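Local coordinates for L protein (CAS virus, PDB 5MV0) that probably cleaves capped host RNAs as the N-terminal cap-snatching endonuclease domain of the reptarenavirus polymerase, at residues Q113-Y124 and F138-T146; F159-S170 and Y184-T192. All blocks are in the same frame, centred on the assembly; numbering follows the deposited sequence.

Contact 1 lays helix 110-122 against strand 137-145, an outermost strand of the four-stranded sheet within this chain, whereas contact 2 pairs two consecutive helices, 155-170 and 181-192, in the helical part of the chain. They share no element, although strand 137-145 and helix 155-170 follow each other in sequence; their centres lie 24 Å apart and their nearest atoms about 5 Å. Both are partly buried. Contact 1 combines an apolar row with polar groups directed to strand 98-106, a bound phosphate and the second subunit. Contact 2 is mostly leucine packing: six of its eleven touching residues are buried, and no other protein chain touches it.

Contact 1: residues Q113-Y124 and F138-T146; sequences QKRKITSDKLKY and FNIIVISET. With PO4 (phosphate ion), chain H.
In the beta-alpha-beta crossover that joins parallel strands 98-106 and 137-145, I117 and V142 bring helix 113-122 down onto strand 138-145, which runs nearly antiparallel to it at 156°. I117 CG2 meets V142 CG1 at 3.7 Å. V142 holds CG1 opposite its backbone N (chi1 -178°), and this same methyl also reaches the helix backbone at I117 CA and the CB of D120. Next along the row, I117 CG1 packs on S144 CB at 3.6 Å, while S144 OG is hydrogen-bonded to S105 on the neighbouring strand. At the far end, the Y124 ring takes I140 CG2 over one face, a CH-pi contact 4.3 Å from the ring centroid, and I140 CD1 slides past to Y124 CB. Y124 CD1 in turn comes in at the edge of the F138 ring, 3.9 Å from F138 CZ, the two side chains nearly perpendicular. Y124 OH is hydrogen-bonded to E103 OE2.

Q113 stretches along the strand end, its NE2 giving a weak, bent bond to T146 OG1 (3.2 Å, 133°) as well as bonding R107 O. On the flank, K116 NZ forms a salt bridge to D120 OD1 at 2.8 Å, on the syn side of the carboxylate, somewhat out of its plane. A water sits between D120 OD2 and I143 O and may bridge them. S119 OG lies 3.0 Å from O4 of a phosphate, probably from the crystallisation liquor, that is hydrogen-bonded to S67, N69 and H84 of the second subunit. A helix laid over the sheet between two parallel strands belongs to the alpha/beta core of PDDEXK-type nucleases.

Contact 2: residues F159-S170 and Y184-T192; sequences FELLKLSLSILS and YDELKRSLT
S170 OG lies between two oxygens, 2.7 Å from L166 O in its own helix and near Y184 OH across the contact; that second separation, 2.4 Å, is so short that its exact value is doubtful. The serine hydroxyl meets the tyrosine at the ring edge, close to its plane, and either hydroxyl could be the donor. L166 CD2 comes obliquely to the same ring, 3.8 Å from Y184 CE1, while K188 CG, from the tyrosine's own helix, lies over one face, toward the rim of the ring.

Below this polar end segments 159-170 and 184-192, on consecutive helices, cross at 129° with their axes 10.0 Å apart, in knobs-into-holes packing. L166 is one knob, set among Y184, L187, K188 and L191, and its CD1 presses on the backbone at L187 O (3.5 Å). L191 answers from the other helix, sitting among F159, L162, K163 and L166. L191 CG stands anti to the backbone N (chi1 -167°), and L191 CD1 meets F159 CE1 at 3.7 Å. L162 splits its branches: CD1 touches L187 CD2 at 3.7 Å, and CD2 lies against the backbone of L191. Beyond the pair, Y194 stacks edge-to-face on F159, and I42 of helix 34-57 backs L187 and L169.

Contact 1: residues Q113-Y124 and F138-T146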
# COMPACT_ATOMS: atom_id res chain seq x y z
N GLN B 113 22.33 -18.26 -12.07
CA GLN B 113 22.77 -17.32 -11.04
C GLN B 113 24.22 -16.91 -11.25
O GLN B 113 24.56 -15.72 -11.13
CB GLN B 113 22.59 -17.94 -9.65
CG GLN B 113 21.14 -18.10 -9.21
CD GLN B 113 20.97 -18.99 -8.00
OE1 GLN B 113 21.90 -19.20 -7.22
NE2 GLN B 113 19.77 -19.54 -7.84
N LYS B 114 25.09 -17.87 -11.58
CA LYS B 114 26.51 -17.55 -11.74
C LYS B 114 26.74 -16.62 -12.92
O LYS B 114 27.51 -15.66 -12.81
CB LYS B 114 27.34 -18.83 -11.90
CG LYS B 114 27.30 -19.74 -10.68
CD LYS B 114 28.66 -20.35 -10.38
CE LYS B 114 28.54 -21.57 -9.47
NZ LYS B 114 27.71 -21.29 -8.25
N ARG B 115 26.09 -16.90 -14.05
CA ARG B 115 26.26 -16.07 -15.24
C ARG B 115 25.68 -14.69 -15.02
O ARG B 115 26.26 -13.69 -15.47
CB ARG B 115 25.61 -16.74 -16.45
CG ARG B 115 26.11 -18.15 -16.72
CD ARG B 115 26.05 -18.49 -18.20
NE ARG B 115 24.74 -18.17 -18.76
CZ ARG B 115 23.65 -18.91 -18.59
NH1 ARG B 115 23.71 -20.02 -17.85
NH2 ARG B 115 22.51 -18.54 -19.14
N LYS B 116 24.53 -14.61 -14.35
CA LYS B 116 23.97 -13.31 -14.02
C LYS B 116 24.92 -12.51 -13.14
O LYS B 116 25.19 -11.33 -13.42
CB LYS B 116 22.61 -13.48 -13.32
CG LYS B 116 22.00 -12.17 -12.84
CD LYS B 116 21.94 -11.11 -13.96
CE LYS B 116 21.13 -9.90 -13.49
NZ LYS B 116 21.14 -8.76 -14.46
N ILE B 117 25.44 -13.13 -12.08
CA ILE B 117 26.38 -12.44 -11.20
C ILE B 117 27.59 -11.95 -11.99
O ILE B 117 28.06 -10.82 -11.80
CB ILE B 117 26.79 -13.35 -10.03
CG1 ILE B 117 25.61 -13.59 -9.08
CG2 ILE B 117 27.97 -12.75 -9.28
CD1 ILE B 117 25.79 -14.80 -8.17
N THR B 118 28.09 -12.79 -12.89
CA THR B 118 29.25 -12.40 -13.69
C THR B 118 28.92 -11.21 -14.59
O THR B 118 29.68 -10.24 -14.66
CB THR B 118 29.73 -13.58 -14.54
OG1 THR B 118 30.13 -14.65 -13.67
CG2 THR B 118 30.92 -13.17 -15.40
N SER B 119 27.78 -11.28 -15.29
CA SER B 119 27.40 -10.17 -16.16
C SER B 119 27.22 -8.88 -15.37
O SER B 119 27.60 -7.80 -15.84
CB SER B 119 26.12 -10.51 -16.91
OG SER B 119 25.03 -10.55 -16.00
N ASP B 120 26.65 -8.97 -14.16
CA ASP B 120 26.41 -7.76 -13.37
C ASP B 120 27.71 -7.16 -12.85
O ASP B 120 27.91 -5.94 -12.90
CB ASP B 120 25.47 -8.06 -12.21
CG ASP B 120 24.00 -8.06 -12.61
OD1 ASP B 120 23.69 -7.78 -13.80
OD2 ASP B 120 23.16 -8.30 -11.72
N LYS B 121 28.61 -8.00 -12.34
CA LYS B 121 29.86 -7.47 -11.81
C LYS B 121 30.73 -6.91 -12.93
O LYS B 121 31.48 -5.95 -12.71
CB LYS B 121 30.61 -8.54 -11.03
CG LYS B 121 31.61 -7.93 -10.04
CD LYS B 121 32.10 -8.93 -9.01
CE LYS B 121 32.93 -8.22 -7.95
NZ LYS B 121 33.99 -7.36 -8.54
N LEU B 122 30.64 -7.46 -14.13
CA LEU B 122 31.49 -6.99 -15.22
C LEU B 122 31.15 -5.57 -15.65
O LEU B 122 32.00 -4.90 -16.25
CB LEU B 122 31.40 -7.93 -16.41
CG LEU B 122 32.27 -9.20 -16.34
CD1 LEU B 122 31.95 -10.13 -17.51
CD2 LEU B 122 33.76 -8.84 -16.33
N LYS B 123 29.93 -5.09 -15.38
CA LYS B 123 29.59 -3.71 -15.72
C LYS B 123 30.56 -2.73 -15.09
O LYS B 123 30.79 -1.65 -15.64
CB LYS B 123 28.17 -3.37 -15.26
CG LYS B 123 27.05 -4.25 -15.78
CD LYS B 123 25.68 -3.61 -15.47
CE LYS B 123 25.48 -3.41 -13.97
NZ LYS B 123 24.09 -2.92 -13.68
N TYR B 124 31.10 -3.07 -13.92
CA TYR B 124 31.83 -2.15 -13.07
C TYR B 124 33.34 -2.15 -13.31
O TYR B 124 34.08 -1.59 -12.49
CB TYR B 124 31.54 -2.48 -11.60
CG TYR B 124 30.11 -2.18 -11.18
CD1 TYR B 124 29.78 -0.94 -10.66
CD2 TYR B 124 29.10 -3.13 -11.31
CE1 TYR B 124 28.48 -0.64 -10.28
CE2 TYR B 124 27.79 -2.84 -10.93
CZ TYR B 124 27.50 -1.60 -10.42
OH TYR B 124 26.20 -1.28 -10.03
N PHE B 138 35.02 0.98 -2.49
CA PHE B 138 33.92 0.82 -3.42
C PHE B 138 33.55 -0.66 -3.39
O PHE B 138 34.23 -1.49 -3.99
CB PHE B 138 34.30 1.28 -4.83
CG PHE B 138 33.16 1.23 -5.81
CD1 PHE B 138 32.13 2.15 -5.76
CD2 PHE B 138 33.13 0.25 -6.79
CE1 PHE B 138 31.09 2.10 -6.67
CE2 PHE B 138 32.09 0.20 -7.71
CZ PHE B 138 31.07 1.13 -7.64
N ASN B 139 32.47 -0.99 -2.68
CA ASN B 139 32.08 -2.37 -2.47
C ASN B 139 30.89 -2.70 -3.36
O ASN B 139 29.79 -2.14 -3.19
CB ASN B 139 31.78 -2.62 -0.99
CG ASN B 139 33.01 -2.42 -0.11
OD1 ASN B 139 34.15 -2.46 -0.59
ND2 ASN B 139 32.78 -2.21 1.18
N ILE B 140 31.10 -3.61 -4.31
CA ILE B 140 30.07 -4.03 -5.25
C ILE B 140 29.47 -5.32 -4.71
O ILE B 140 30.14 -6.35 -4.67
CB ILE B 140 30.64 -4.25 -6.65
CG1 ILE B 140 31.34 -2.99 -7.15
CG2 ILE B 140 29.54 -4.69 -7.63
CD1 ILE B 140 32.37 -3.27 -8.23
N ILE B 141 28.21 -5.26 -4.28
CA ILE B 141 27.51 -6.43 -3.78
C ILE B 141 26.58 -6.92 -4.89
O ILE B 141 25.72 -6.17 -5.37
CB ILE B 141 26.74 -6.12 -2.49
CG1 ILE B 141 27.72 -5.56 -1.45
CG2 ILE B 141 26.04 -7.37 -1.96
CD1 ILE B 141 27.09 -5.17 -0.12
N VAL B 142 26.76 -8.17 -5.30
CA VAL B 142 25.99 -8.76 -6.39
C VAL B 142 25.32 -10.01 -5.84
O VAL B 142 26.01 -10.95 -5.40
CB VAL B 142 26.89 -9.08 -7.60
CG1 VAL B 142 26.07 -9.66 -8.75
CG2 VAL B 142 27.62 -7.83 -8.05
N ILE B 143 24.00 -10.02 -5.85
CA ILE B 143 23.20 -11.11 -5.28
C ILE B 143 22.28 -11.64 -6.37
O ILE B 143 21.55 -10.88 -7.00
CB ILE B 143 22.37 -10.62 -4.08
CG1 ILE B 143 23.27 -10.27 -2.90
CG2 ILE B 143 21.30 -11.64 -3.65
CD1 ILE B 143 22.51 -9.51 -1.80
N SER B 144 22.31 -12.96 -6.58
CA SER B 144 21.37 -13.61 -7.48
C SER B 144 20.85 -14.87 -6.81
O SER B 144 21.63 -15.80 -6.56
CB SER B 144 22.00 -13.94 -8.83
OG SER B 144 21.02 -14.38 -9.75
N GLU B 145 19.55 -14.92 -6.53
CA GLU B 145 18.97 -15.94 -5.68
C GLU B 145 17.82 -16.64 -6.37
O GLU B 145 17.24 -16.14 -7.34
CB GLU B 145 18.52 -15.32 -4.35
CG GLU B 145 19.73 -15.02 -3.50
CD GLU B 145 19.44 -14.20 -2.28
OE1 GLU B 145 18.28 -13.75 -2.11
OE2 GLU B 145 20.39 -14.00 -1.49
N THR B 146 17.50 -17.84 -5.91
CA THR B 146 16.47 -18.65 -6.52
C THR B 146 15.10 -18.07 -6.50
O THR B 146 14.39 -18.20 -7.41
CB THR B 146 16.37 -20.07 -5.90
OG1 THR B 146 17.65 -20.63 -5.78
CG2 THR B 146 15.69 -20.89 -6.77
P PO4 H . 22.66 -10.93 -19.02
O1 PO4 H . 21.35 -11.21 -19.73
O2 PO4 H . 23.60 -12.08 -19.29
O3 PO4 H . 23.29 -9.67 -19.55
O4 PO4 H . 22.43 -10.80 -17.54
O HOH W 1 22.30 -10.09 -9.75

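Contact 2: residues F159-S170 and Y184-T192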
# COMPACT_ATOMS: atom_id res chain seq x y z
N PHE B 159 4.40 -15.58 -5.01
CA PHE B 159 4.08 -16.72 -5.86
C PHE B 159 2.96 -16.38 -6.83
O PHE B 159 3.03 -16.71 -8.02
CB PHE B 159 3.67 -17.93 -5.01
CG PHE B 159 3.02 -19.02 -5.82
CD1 PHE B 159 3.80 -19.85 -6.63
CD2 PHE B 159 1.64 -19.17 -5.84
CE1 PHE B 159 3.21 -20.83 -7.42
CE2 PHE B 159 1.04 -20.14 -6.63
CZ PHE B 159 1.82 -20.98 -7.41
N GLU B 160 1.89 -15.75 -6.34
CA GLU B 160 0.74 -15.45 -7.21
C GLU B 160 1.11 -14.47 -8.31
O GLU B 160 0.54 -14.55 -9.41
CB GLU B 160 -0.42 -14.90 -6.38
CG GLU B 160 -1.03 -15.92 -5.44
CD GLU B 160 -1.67 -17.10 -6.18
OE1 GLU B 160 -2.17 -16.90 -7.30
OE2 GLU B 160 -1.65 -18.22 -5.64
N LEU B 161 2.02 -13.53 -8.05
CA LEU B 161 2.49 -12.65 -9.13
C LEU B 161 3.04 -13.48 -10.27
O LEU B 161 2.76 -13.22 -11.45
CB LEU B 161 3.58 -11.70 -8.62
CG LEU B 161 3.21 -10.60 -7.64
CD1 LEU B 161 4.45 -9.77 -7.39
CD2 LEU B 161 2.06 -9.74 -8.23
N LEU B 162 3.81 -14.51 -9.93
CA LEU B 162 4.45 -15.35 -10.94
C LEU B 162 3.45 -16.27 -11.63
O LEU B 162 3.42 -16.36 -12.86
CB LEU B 162 5.57 -16.15 -10.26
CG LEU B 162 6.35 -17.17 -11.10
CD1 LEU B 162 7.21 -16.46 -12.13
CD2 LEU B 162 7.19 -18.08 -10.18
N LYS B 163 2.62 -16.97 -10.85
CA LYS B 163 1.69 -17.92 -11.44
C LYS B 163 0.63 -17.23 -12.29
O LYS B 163 0.28 -17.71 -13.38
CB LYS B 163 1.01 -18.76 -10.35
CG LYS B 163 -0.05 -19.67 -10.97
CD LYS B 163 -0.83 -20.44 -9.96
CE LYS B 163 -1.79 -21.38 -10.68
NZ LYS B 163 -2.53 -22.22 -9.70
N LEU B 164 0.07 -16.11 -11.81
CA LEU B 164 -1.01 -15.46 -12.54
C LEU B 164 -0.50 -14.75 -13.77
O LEU B 164 -1.17 -14.73 -14.81
CB LEU B 164 -1.77 -14.48 -11.64
CG LEU B 164 -2.50 -15.13 -10.46
CD1 LEU B 164 -3.13 -14.07 -9.55
CD2 LEU B 164 -3.54 -16.14 -10.95
N SER B 165 0.70 -14.15 -13.69
CA SER B 165 1.25 -13.52 -14.89
C SER B 165 1.58 -14.57 -15.95
O SER B 165 1.31 -14.35 -17.14
CB SER B 165 2.49 -12.69 -14.53
OG SER B 165 3.58 -13.51 -14.16
N LEU B 166 2.14 -15.72 -15.55
CA LEU B 166 2.43 -16.78 -16.52
C LEU B 166 1.16 -17.37 -17.12
O LEU B 166 1.13 -17.70 -18.31
CB LEU B 166 3.26 -17.90 -15.87
CG LEU B 166 4.74 -17.58 -15.71
CD1 LEU B 166 5.44 -18.70 -14.94
CD2 LEU B 166 5.41 -17.35 -17.07
N SER B 167 0.12 -17.54 -16.31
CA SER B 167 -1.15 -18.01 -16.83
C SER B 167 -1.71 -17.07 -17.89
O SER B 167 -2.16 -17.51 -18.96
CB SER B 167 -2.14 -18.19 -15.69
OG SER B 167 -3.39 -18.59 -16.19
N ILE B 168 -1.68 -15.76 -17.62
CA ILE B 168 -2.10 -14.77 -18.60
C ILE B 168 -1.25 -14.87 -19.87
O ILE B 168 -1.77 -14.97 -20.98
CB ILE B 168 -2.03 -13.36 -18.00
CG1 ILE B 168 -3.19 -13.15 -17.02
CG2 ILE B 168 -2.02 -12.29 -19.08
CD1 ILE B 168 -3.00 -11.96 -16.10
N LEU B 169 0.07 -14.83 -19.71
CA LEU B 169 0.98 -14.82 -20.86
C LEU B 169 0.94 -16.13 -21.65
O LEU B 169 1.30 -16.13 -22.83
CB LEU B 169 2.41 -14.54 -20.39
CG LEU B 169 2.67 -13.17 -19.72
CD1 LEU B 169 4.02 -13.16 -19.01
CD2 LEU B 169 2.60 -12.02 -20.73
N SER B 170 0.53 -17.24 -21.02
CA SER B 170 0.52 -18.54 -21.69
C SER B 170 -0.72 -18.80 -22.52
O SER B 170 -0.76 -19.80 -23.25
CB SER B 170 0.66 -19.66 -20.65
OG SER B 170 1.95 -19.60 -20.08
N TYR B 184 10.49 -15.40 -20.38
CA TYR B 184 9.36 -16.31 -20.24
C TYR B 184 9.82 -17.68 -19.75
O TYR B 184 9.21 -18.26 -18.84
CB TYR B 184 8.60 -16.42 -21.56
CG TYR B 184 7.38 -17.29 -21.49
CD1 TYR B 184 6.19 -16.82 -20.94
CD2 TYR B 184 7.39 -18.59 -22.00
CE1 TYR B 184 5.06 -17.61 -20.89
CE2 TYR B 184 6.27 -19.39 -21.94
CZ TYR B 184 5.11 -18.89 -21.39
OH TYR B 184 3.99 -19.68 -21.33
N ASP B 185 10.90 -18.20 -20.33
CA ASP B 185 11.39 -19.51 -19.92
C ASP B 185 11.93 -19.48 -18.49
O ASP B 185 11.67 -20.41 -17.71
CB ASP B 185 12.47 -20.02 -20.88
CG ASP B 185 11.89 -20.50 -22.20
OD1 ASP B 185 12.66 -20.63 -23.17
OD2 ASP B 185 10.66 -20.72 -22.28
N GLU B 186 12.64 -18.40 -18.11
CA GLU B 186 13.14 -18.27 -16.74
C GLU B 186 12.00 -18.25 -15.73
O GLU B 186 12.08 -18.91 -14.68
CB GLU B 186 13.98 -16.99 -16.61
CG GLU B 186 14.30 -16.56 -15.17
CD GLU B 186 15.08 -17.61 -14.39
OE1 GLU B 186 15.78 -18.41 -15.04
OE2 GLU B 186 14.98 -17.65 -13.14
N LEU B 187 10.92 -17.53 -16.04
CA LEU B 187 9.78 -17.53 -15.13
C LEU B 187 9.12 -18.90 -15.07
O LEU B 187 8.71 -19.34 -13.99
CB LEU B 187 8.78 -16.45 -15.55
CG LEU B 187 9.38 -15.04 -15.49
CD1 LEU B 187 8.46 -14.02 -16.10
CD2 LEU B 187 9.76 -14.63 -14.06
N LYS B 188 9.03 -19.60 -16.20
CA LYS B 188 8.47 -20.95 -16.17
C LYS B 188 9.32 -21.86 -15.28
O LYS B 188 8.77 -22.63 -14.47
CB LYS B 188 8.38 -21.54 -17.58
CG LYS B 188 7.12 -21.17 -18.32
CD LYS B 188 6.65 -22.31 -19.22
CE LYS B 188 7.64 -22.58 -20.34
NZ LYS B 188 7.17 -23.67 -21.23
N ARG B 189 10.64 -21.78 -15.41
CA ARG B 189 11.53 -22.55 -14.54
C ARG B 189 11.34 -22.17 -13.08
O ARG B 189 11.27 -23.04 -12.20
CB ARG B 189 12.99 -22.35 -14.94
CG ARG B 189 13.40 -23.12 -16.18
CD ARG B 189 14.93 -23.17 -16.31
NE ARG B 189 15.51 -21.84 -16.35
CZ ARG B 189 15.69 -21.14 -17.47
NH1 ARG B 189 15.34 -21.65 -18.65
NH2 ARG B 189 16.21 -19.92 -17.41
N SER B 190 11.25 -20.86 -12.79
CA SER B 190 11.01 -20.40 -11.43
C SER B 190 9.72 -20.98 -10.87
O SER B 190 9.64 -21.29 -9.67
CB SER B 190 10.98 -18.87 -11.38
OG SER B 190 12.26 -18.33 -11.66
N LEU B 191 8.69 -21.12 -11.71
CA LEU B 191 7.43 -21.67 -11.23
C LEU B 191 7.61 -23.10 -10.73
O LEU B 191 7.03 -23.48 -9.70
CB LEU B 191 6.36 -21.61 -12.33
CG LEU B 191 4.90 -21.84 -11.92
CD1 LEU B 191 4.43 -20.83 -10.89
CD2 LEU B 191 3.95 -21.85 -13.13
N THR B 192 8.42 -23.91 -11.43
CA THR B 192 8.58 -25.31 -11.04
C THR B 192 9.32 -25.49 -9.72
O THR B 192 9.37 -26.61 -9.21
CB THR B 192 9.31 -26.13 -12.12
OG1 THR B 192 10.67 -25.70 -12.21
CG2 THR B 192 8.64 -25.95 -13.48